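Local atomic coordinates of protein tyrosine phosphatase PRL-1 (Leishmania major, PDB entry 3S4O), a protein that removes phosphate from tyrosine residues of proteins and may act as a virulence factor supporting survival of the parasite inside host macrophages. Residues 122-127 with 151-156. Sequence-based numbering, arbitrary orientation.
Sequences RAPILV and KGAINQ. With THJ (thiosulfate), chain C.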
loop_
_atom_site.group_PDB
_atom_site.type_symbol
_atom_site.label_atom_id
_atom_site.label_comp_id
_atom_site.label_asym_id
_atom_site.label_seq_id
_atom_site.Cartn_x
_atom_site.Cartn_y
_atom_site.Cartn_z
ATOM N N ARG A 122 -6.609 7.309 -3.293
ATOM C CA ARG A 122 -5.177 7.510 -3.138
ATOM C C ARG A 122 -4.465 6.239 -2.670
ATOM O O ARG A 122 -3.423 5.859 -3.213
ATOM C CB ARG A 122 -4.942 8.646 -2.151
ATOM C CG ARG A 122 -5.295 9.980 -2.692
ATOM C CD ARG A 122 -5.099 11.044 -1.623
ATOM N NE ARG A 122 -6.328 11.198 -0.863
ATOM C CZ ARG A 122 -6.588 12.190 -0.023
ATOM N NH1 ARG A 122 -5.696 13.142 0.213
ATOM N NH2 ARG A 122 -7.757 12.216 0.599
ATOM N N ALA A 123 -5.038 5.596 -1.662
ATOM C CA ALA A 123 -4.504 4.331 -1.163
ATOM C C ALA A 123 -4.442 3.251 -2.248
ATOM O O ALA A 123 -3.371 2.709 -2.488
ATOM C CB ALA A 123 -5.279 3.834 0.064
ATOM N N PRO A 124 -5.560 2.960 -2.920
ATOM C CA PRO A 124 -5.570 1.928 -3.952
ATOM C C PRO A 124 -4.655 2.189 -5.130
ATOM O O PRO A 124 -4.168 1.233 -5.741
ATOM C CB PRO A 124 -7.018 1.931 -4.458
ATOM C CG PRO A 124 -7.800 2.463 -3.385
ATOM C CD PRO A 124 -6.928 3.418 -2.619
ATOM N N ILE A 125 -4.436 3.450 -5.495
ATOM C CA ILE A 125 -3.634 3.680 -6.683
ATOM C C ILE A 125 -2.167 3.369 -6.441
ATOM O O ILE A 125 -1.491 2.954 -7.361
ATOM C CB ILE A 125 -3.852 5.048 -7.352
ATOM C CG1 ILE A 125 -3.665 4.845 -8.870
ATOM C CG2 ILE A 125 -2.931 6.115 -6.772
ATOM C CD1 ILE A 125 -3.704 6.068 -9.677
ATOM N N LEU A 126 -1.688 3.510 -5.206
ATOM C CA LEU A 126 -0.322 3.083 -4.853
ATOM C C LEU A 126 -0.187 1.582 -4.972
ATOM O O LEU A 126 0.837 1.061 -5.428
ATOM C CB LEU A 126 0.043 3.488 -3.421
ATOM C CG LEU A 126 0.615 4.901 -3.230
ATOM C CD1 LEU A 126 1.404 4.927 -1.931
ATOM C CD2 LEU A 126 1.498 5.378 -4.396
ATOM N N VAL A 127 -1.218 0.877 -4.531
ATOM C CA VAL A 127 -1.218 -0.582 -4.596
ATOM C C VAL A 127 -1.259 -1.026 -6.048
ATOM O O VAL A 127 -0.497 -1.899 -6.458
ATOM C CB VAL A 127 -2.377 -1.178 -3.798
ATOM C CG1 VAL A 127 -2.513 -2.661 -4.067
ATOM C CG2 VAL A 127 -2.157 -0.910 -2.323
ATOM N N LYS A 151 -15.116 -1.924 -4.267
ATOM C CA LYS A 151 -15.957 -1.349 -5.327
ATOM C C LYS A 151 -15.824 0.178 -5.358
ATOM O O LYS A 151 -15.731 0.844 -4.315
ATOM C CB LYS A 151 -17.435 -1.795 -5.230
ATOM C CG LYS A 151 -17.746 -3.174 -5.937
ATOM C CD LYS A 151 -18.934 -3.127 -6.922
ATOM C CE LYS A 151 -18.988 -4.401 -7.776
ATOM N NZ LYS A 151 -20.152 -4.450 -8.717
ATOM N N GLY A 152 -15.759 0.714 -6.574
ATOM C CA GLY A 152 -15.658 2.152 -6.780
ATOM C C GLY A 152 -14.270 2.755 -6.629
ATOM O O GLY A 152 -14.116 3.974 -6.682
ATOM N N ALA A 153 -13.256 1.920 -6.433
ATOM C CA ALA A 153 -11.882 2.429 -6.312
ATOM C C ALA A 153 -11.358 3.076 -7.604
ATOM O O ALA A 153 -11.649 2.590 -8.699
ATOM C CB ALA A 153 -10.943 1.321 -5.873
ATOM N N ILE A 154 -10.611 4.181 -7.441
ATOM C CA ILE A 154 -9.762 4.789 -8.482
ATOM C C ILE A 154 -10.537 5.611 -9.519
ATOM O O ILE A 154 -11.281 5.062 -10.329
ATOM C CB ILE A 154 -8.843 3.738 -9.187
ATOM C CG1 ILE A 154 -7.886 3.080 -8.179
ATOM C CG2 ILE A 154 -8.038 4.391 -10.316
ATOM C CD1 ILE A 154 -7.119 1.929 -8.760
ATOM N N ASN A 155 -10.356 6.939 -9.480
ATOM C CA ASN A 155 -11.070 7.836 -10.393
ATOM C C ASN A 155 -10.416 7.877 -11.762
ATOM O O ASN A 155 -9.406 7.225 -12.008
ATOM C CB ASN A 155 -11.250 9.257 -9.805
ATOM C CG ASN A 155 -9.951 10.059 -9.718
ATOM O OD1 ASN A 155 -8.974 9.784 -10.407
ATOM N ND2 ASN A 155 -9.955 11.071 -8.863
ATOM N N GLN A 156 -10.994 8.677 -12.639
ATOM C CA GLN A 156 -10.622 8.694 -14.038
ATOM C C GLN A 156 -9.179 9.187 -14.247
ATOM O O GLN A 156 -8.428 8.598 -15.024
ATOM C CB GLN A 156 -11.613 9.570 -14.803
ATOM C CG GLN A 156 -13.094 9.253 -14.533
ATOM C CD GLN A 156 -13.845 10.363 -13.745
ATOM O OE1 GLN A 156 -14.469 11.245 -14.342
ATOM N NE2 GLN A 156 -13.793 10.302 -12.409
HETATM S S1 THJ C . -8.941 8.035 -0.572
HETATM O O1 THJ C . -8.099 9.150 -1.059
HETATM O O2 THJ C . -9.893 7.643 -1.638
HETATM O O3 THJ C . -9.727 8.478 0.604
HETATM S S2 THJ C . -7.816 6.520 -0.100
#
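The first turn of helix 122-133 faces segment 151-156, a loop that runs into helix 156-164, with P124 nearest A153 (6.8 Å between CA atoms) and I125 nearest I154, and no hydrogen bond passes between the two segments. P124 carries the contact: the CB corner of its ring meets CG1 of I154 at 4.0 Å, while its CG meets the methyl CB of A153 at 4.2 Å. Proline suits the first turn of a helix, where its missing N-H costs no backbone bond, and its compact ring offers carbon to both loop residues. The small methyl of A153 lets the loop backbone pass close by. In I154, CG1 lies anti to the carbonyl carbon (chi1 -61°), which carries it to the P124 ring and within 4.4 Å of I125 N.

The phosphate-binding P-loop of the protein tyrosine phosphatase fold runs from C116 to R122 and passes directly into this helix at R122; here thiosulfate occupies the pocket. O1 of thiosulfate lies at the edge of the R122 guanidinium, in its plane, with NE 2.7 Å from that O1 in a nearly straight hydrogen bond, although the position of NE is less certain. The backbone N of R122 adds a weak bond to the same oxygen. Arginine suits this place because its cationic N-H groups can hold an anion while NH1 bonds F76 O. On the loop side, a backbone hydrogen bond joins I154 to L120 of the P-loop, and the N155 carboxamide caps helix 156-164 through OD1 to Q158 N while ND2 reaches G79 O.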